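Local coordinates for protein leucine aminopeptidase 2 (Saccharomyces cerevisiae, PDB 2XQ0) that cleaves amino-terminal residues from di- and tripeptides as a zinc-dependent M1 aminopeptidase, with low epoxide hydrolase activity in vitro, at residues D65-V76 / R93-N104. Residues are numbered along the deposited sequence; the frame is centred on the assembly and turned at random.
Sequences DELHLDTSYLDV and RKEPLGSRLVIN
Leu67 and Leu69 pair with Ile103 and Leu101 in antiparallel register, each pair satisfying its N-H and C=O groups mutually; Leu101 N to Leu69 O is nearly straight (2.8 Å, 177°). Beyond them Ser99 O takes the Thr71 hydroxyl (OG1 to O 2.7 Å), with OG1 held between the backbone N and the carbonyl carbon (chi1 76°), which brings it to that oxygen, and only a weak bond from Thr71 N, while Ser99 N returns a bond to Thr71 O. Arg93, its chain extended to NE, lays its guanidinium flat on the Tyr73 ring, centres 3.9 Å apart. Its N-H groups point elsewhere: NH1 to Ser72 OG (2.9 Å) and to a water shared with Tyr73 N and Ser99 OG, NE to Glu95 OE2 in a salt bridge (2.6 Å). Replacing Arg93 by an alanine is likely to leave the Glu95 carboxylate without its cation and the Tyr73 face without its stacked partner. On the face bearing Glu66 and Val102, His68 NE2 bonds Glu66 OE2, and Arg100 CD sits over one imidazole face in a CH-pi contact, offset toward the rim; Arg100 NE donates to Leu22 O, and NH1 forms a salt bridge with Glu91. Strand 66-69 edges the large sheet of the M1 N-terminal domain, with strand 101-104 between it and strand 84-90; Leu67 and Leu69 pack against strands 45-56 and 111-120, Leu101 against Phe88.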
loop_
_atom_site.group_PDB
_atom_site.type_symbol
_atom_site.label_atom_id
_atom_site.label_comp_id
_atom_site.label_asym_id
_atom_site.label_seq_id
_atom_site.Cartn_x
_atom_site.Cartn_y
_atom_site.Cartn_z
ATOM N N ASP A 65 -25.932 -3.670 29.074
ATOM C CA ASP A 65 -25.018 -4.267 28.105
ATOM C C ASP A 65 -25.344 -3.812 26.684
ATOM O O ASP A 65 -26.469 -3.968 26.208
ATOM C CB ASP A 65 -25.047 -5.790 28.184
ATOM C CG ASP A 65 -23.717 -6.404 27.824
ATOM O OD1 ASP A 65 -23.688 -7.346 27.003
ATOM O OD2 ASP A 65 -22.693 -5.924 28.356
ATOM N N GLU A 66 -24.350 -3.242 26.014
ATOM C CA GLU A 66 -24.552 -2.675 24.693
ATOM C C GLU A 66 -23.503 -3.167 23.711
ATOM O O GLU A 66 -22.382 -3.494 24.102
ATOM C CB GLU A 66 -24.486 -1.150 24.756
ATOM C CG GLU A 66 -25.698 -0.482 25.369
ATOM C CD GLU A 66 -25.487 1.007 25.570
ATOM O OE1 GLU A 66 -26.488 1.732 25.775
ATOM O OE2 GLU A 66 -24.318 1.450 25.518
ATOM N N LEU A 67 -23.892 -3.219 22.442
ATOM C CA LEU A 67 -22.965 -3.399 21.329
ATOM C C LEU A 67 -22.601 -2.005 20.880
ATOM O O LEU A 67 -23.484 -1.166 20.739
ATOM C CB LEU A 67 -23.670 -4.062 20.148
ATOM C CG LEU A 67 -23.533 -5.534 19.769
ATOM C CD1 LEU A 67 -22.073 -5.929 19.581
ATOM C CD2 LEU A 67 -24.217 -6.416 20.792
ATOM N N HIS A 68 -21.317 -1.757 20.644
ATOM C CA HIS A 68 -20.870 -0.497 20.076
ATOM C C HIS A 68 -20.129 -0.853 18.790
ATOM O O HIS A 68 -19.134 -1.584 18.825
ATOM C CB HIS A 68 -19.879 0.208 20.999
ATOM C CG HIS A 68 -20.473 0.710 22.275
ATOM N ND1 HIS A 68 -19.707 1.233 23.292
ATOM C CD2 HIS A 68 -21.757 0.761 22.706
ATOM C CE1 HIS A 68 -20.489 1.595 24.293
ATOM N NE2 HIS A 68 -21.738 1.318 23.961
ATOM N N LEU A 69 -20.606 -0.347 17.660
ATOM C CA LEU A 69 -19.911 -0.576 16.386
ATOM C C LEU A 69 -19.446 0.742 15.762
ATOM O O LEU A 69 -19.957 1.825 16.095
ATOM C CB LEU A 69 -20.783 -1.368 15.396
ATOM C CG LEU A 69 -21.286 -2.790 15.721
ATOM C CD1 LEU A 69 -21.941 -3.448 14.511
ATOM C CD2 LEU A 69 -20.194 -3.681 16.203
ATOM N N ASP A 70 -18.467 0.632 14.864
ATOM C CA ASP A 70 -17.904 1.761 14.137
ATOM C C ASP A 70 -18.800 2.006 12.933
ATOM O O ASP A 70 -19.245 1.059 12.314
ATOM C CB ASP A 70 -16.517 1.376 13.585
ATOM C CG ASP A 70 -15.428 1.343 14.649
ATOM O OD1 ASP A 70 -15.175 2.400 15.258
ATOM O OD2 ASP A 70 -14.778 0.276 14.825
ATOM N N THR A 71 -19.058 3.264 12.605
ATOM C CA THR A 71 -19.650 3.627 11.322
ATOM C C THR A 71 -19.079 4.973 10.970
ATOM O O THR A 71 -18.604 5.688 11.856
ATOM C CB THR A 71 -21.207 3.759 11.354
ATOM O OG1 THR A 71 -21.589 4.988 11.987
ATOM C CG2 THR A 71 -21.846 2.594 12.064
ATOM N N SER A 72 -19.117 5.306 9.682
ATOM C CA SER A 72 -18.760 6.632 9.200
ATOM C C SER A 72 -19.598 6.974 7.970
ATOM O O SER A 72 -19.468 6.343 6.915
ATOM C CB SER A 72 -17.280 6.706 8.838
ATOM O OG SER A 72 -17.010 7.982 8.285
ATOM N N TYR A 73 -20.460 7.971 8.113
ATOM C CA TYR A 73 -21.358 8.383 7.045
ATOM C C TYR A 73 -22.172 7.227 6.481
ATOM O O TYR A 73 -22.373 7.136 5.266
ATOM C CB TYR A 73 -20.570 9.031 5.911
ATOM C CG TYR A 73 -19.660 10.163 6.321
ATOM C CD1 TYR A 73 -20.164 11.327 6.889
ATOM C CD2 TYR A 73 -18.291 10.077 6.111
ATOM C CE1 TYR A 73 -19.323 12.365 7.246
ATOM C CE2 TYR A 73 -17.446 11.099 6.464
ATOM C CZ TYR A 73 -17.963 12.241 7.029
ATOM O OH TYR A 73 -17.104 13.253 7.367
ATOM N N LEU A 74 -22.630 6.333 7.341
ATOM C CA LEU A 74 -23.596 5.324 6.899
ATOM C C LEU A 74 -25.010 5.749 7.267
ATOM O O LEU A 74 -25.223 6.501 8.221
ATOM C CB LEU A 74 -23.315 3.953 7.510
ATOM C CG LEU A 74 -22.046 3.214 7.117
ATOM C CD1 LEU A 74 -21.890 1.943 7.956
ATOM C CD2 LEU A 74 -22.075 2.889 5.643
ATOM N N ASP A 75 -25.970 5.281 6.479
ATOM C CA ASP A 75 -27.378 5.400 6.813
ATOM C C ASP A 75 -27.804 4.051 7.416
ATOM O O ASP A 75 -28.078 3.107 6.688
ATOM C CB ASP A 75 -28.164 5.719 5.532
ATOM C CG ASP A 75 -29.654 5.827 5.754
ATOM O OD1 ASP A 75 -30.109 5.765 6.916
ATOM O OD2 ASP A 75 -30.375 5.978 4.741
ATOM N N VAL A 76 -27.820 3.951 8.744
ATOM C CA VAL A 76 -28.270 2.726 9.403
ATOM C C VAL A 76 -29.799 2.737 9.533
ATOM O O VAL A 76 -30.381 3.655 10.117
ATOM C CB VAL A 76 -27.629 2.545 10.797
ATOM C CG1 VAL A 76 -28.145 1.271 11.469
ATOM C CG2 VAL A 76 -26.107 2.500 10.679
ATOM N N ARG A 93 -21.063 12.338 15.090
ATOM C CA ARG A 93 -19.743 12.076 14.578
ATOM C C ARG A 93 -18.679 12.710 15.476
ATOM O O ARG A 93 -18.846 13.824 15.954
ATOM C CB ARG A 93 -19.676 12.645 13.172
ATOM C CG ARG A 93 -18.518 12.189 12.409
ATOM C CD ARG A 93 -18.557 12.699 10.986
ATOM N NE ARG A 93 -17.233 12.458 10.439
ATOM C CZ ARG A 93 -16.815 11.264 10.047
ATOM N NH1 ARG A 93 -17.647 10.227 10.087
ATOM N NH2 ARG A 93 -15.585 11.115 9.587
ATOM N N LYS A 94 -17.599 11.983 15.730
ATOM C CA LYS A 94 -16.425 12.581 16.357
ATOM C C LYS A 94 -15.218 12.324 15.467
ATOM O O LYS A 94 -14.957 11.184 15.094
ATOM C CB LYS A 94 -16.175 11.990 17.741
ATOM C CG LYS A 94 -15.992 10.483 17.749
ATOM C CD LYS A 94 -15.077 10.035 18.891
ATOM C CE LYS A 94 -13.623 10.428 18.627
ATOM N NZ LYS A 94 -12.697 9.941 19.689
ATOM N N GLU A 95 -14.485 13.376 15.116
ATOM C CA GLU A 95 -13.367 13.194 14.214
ATOM C C GLU A 95 -12.153 12.716 14.995
ATOM O O GLU A 95 -12.014 13.028 16.176
ATOM C CB GLU A 95 -13.070 14.486 13.462
ATOM C CG GLU A 95 -14.300 15.083 12.799
ATOM C CD GLU A 95 -14.774 14.285 11.602
ATOM O OE1 GLU A 95 -14.030 13.393 11.143
ATOM O OE2 GLU A 95 -15.889 14.563 11.107
ATOM N N PRO A 96 -11.281 11.942 14.338
ATOM C CA PRO A 96 -11.494 11.500 12.966
ATOM C C PRO A 96 -12.091 10.101 12.934
ATOM O O PRO A 96 -12.079 9.494 11.876
ATOM C CB PRO A 96 -10.071 11.446 12.412
ATOM C CG PRO A 96 -9.257 11.035 13.584
ATOM C CD PRO A 96 -9.927 11.599 14.815
ATOM N N LEU A 97 -12.617 9.600 14.050
ATOM C CA LEU A 97 -12.990 8.179 14.099
ATOM C C LEU A 97 -14.409 7.821 13.632
ATOM O O LEU A 97 -14.699 6.643 13.402
ATOM C CB LEU A 97 -12.735 7.591 15.490
ATOM C CG LEU A 97 -11.278 7.622 15.969
ATOM C CD1 LEU A 97 -11.164 6.966 17.313
ATOM C CD2 LEU A 97 -10.329 6.949 14.933
ATOM N N GLY A 98 -15.293 8.809 13.534
ATOM C CA GLY A 98 -16.631 8.562 13.011
ATOM C C GLY A 98 -17.776 8.560 14.022
ATOM O O GLY A 98 -17.705 9.192 15.090
ATOM N N SER A 99 -18.849 7.840 13.678
ATOM C CA SER A 99 -20.083 7.860 14.456
ATOM C C SER A 99 -20.312 6.503 15.092
ATOM O O SER A 99 -20.548 5.523 14.407
ATOM C CB SER A 99 -21.283 8.210 13.558
ATOM O OG SER A 99 -21.127 9.489 12.961
ATOM N N ARG A 100 -20.255 6.436 16.413
ATOM C CA ARG A 100 -20.462 5.162 17.081
ATOM C C ARG A 100 -21.922 4.735 16.952
ATOM O O ARG A 100 -22.826 5.534 17.163
ATOM C CB ARG A 100 -20.068 5.263 18.558
ATOM C CG ARG A 100 -20.288 3.974 19.342
ATOM C CD ARG A 100 -20.001 4.184 20.847
ATOM N NE ARG A 100 -18.572 4.215 21.148
ATOM C CZ ARG A 100 -17.942 5.247 21.699
ATOM N NH1 ARG A 100 -18.612 6.340 22.012
ATOM N NH2 ARG A 100 -16.637 5.185 21.942
ATOM N N LEU A 101 -22.147 3.467 16.617
ATOM C CA LEU A 101 -23.492 2.918 16.563
ATOM C C LEU A 101 -23.696 2.115 17.830
ATOM O O LEU A 101 -22.916 1.219 18.130
ATOM C CB LEU A 101 -23.653 2.000 15.350
ATOM C CG LEU A 101 -24.851 1.044 15.353
ATOM C CD1 LEU A 101 -26.195 1.816 15.328
ATOM C CD2 LEU A 101 -24.758 0.073 14.162
ATOM N N VAL A 102 -24.750 2.426 18.570
ATOM C CA VAL A 102 -24.953 1.831 19.885
ATOM C C VAL A 102 -26.203 0.967 19.846
ATOM O O VAL A 102 -27.280 1.436 19.479
ATOM C CB VAL A 102 -25.121 2.914 20.942
ATOM C CG1 VAL A 102 -25.504 2.291 22.291
ATOM C CG2 VAL A 102 -23.828 3.749 21.039
ATOM N N ILE A 103 -26.053 -0.298 20.209
ATOM C CA ILE A 103 -27.144 -1.251 20.083
ATOM C C ILE A 103 -27.402 -1.907 21.429
ATOM O O ILE A 103 -26.473 -2.343 22.096
ATOM C CB ILE A 103 -26.821 -2.352 19.041
ATOM C CG1 ILE A 103 -26.540 -1.733 17.671
ATOM C CG2 ILE A 103 -27.978 -3.349 18.947
ATOM C CD1 ILE A 103 -25.852 -2.694 16.669
ATOM N N ASN A 104 -28.664 -1.962 21.830
ATOM C CA ASN A 104 -29.037 -2.626 23.063
ATOM C C ASN A 104 -29.229 -4.097 22.788
ATOM O O ASN A 104 -30.107 -4.462 22.014
ATOM C CB ASN A 104 -30.347 -2.035 23.596
ATOM C CG ASN A 104 -30.985 -2.900 24.666
ATOM O OD1 ASN A 104 -30.316 -3.368 25.587
ATOM N ND2 ASN A 104 -32.289 -3.112 24.550
HETATM O O HOH W 1 -16.677 4.613 14.213
HETATM O O HOH W 2 -20.530 9.852 10.315
#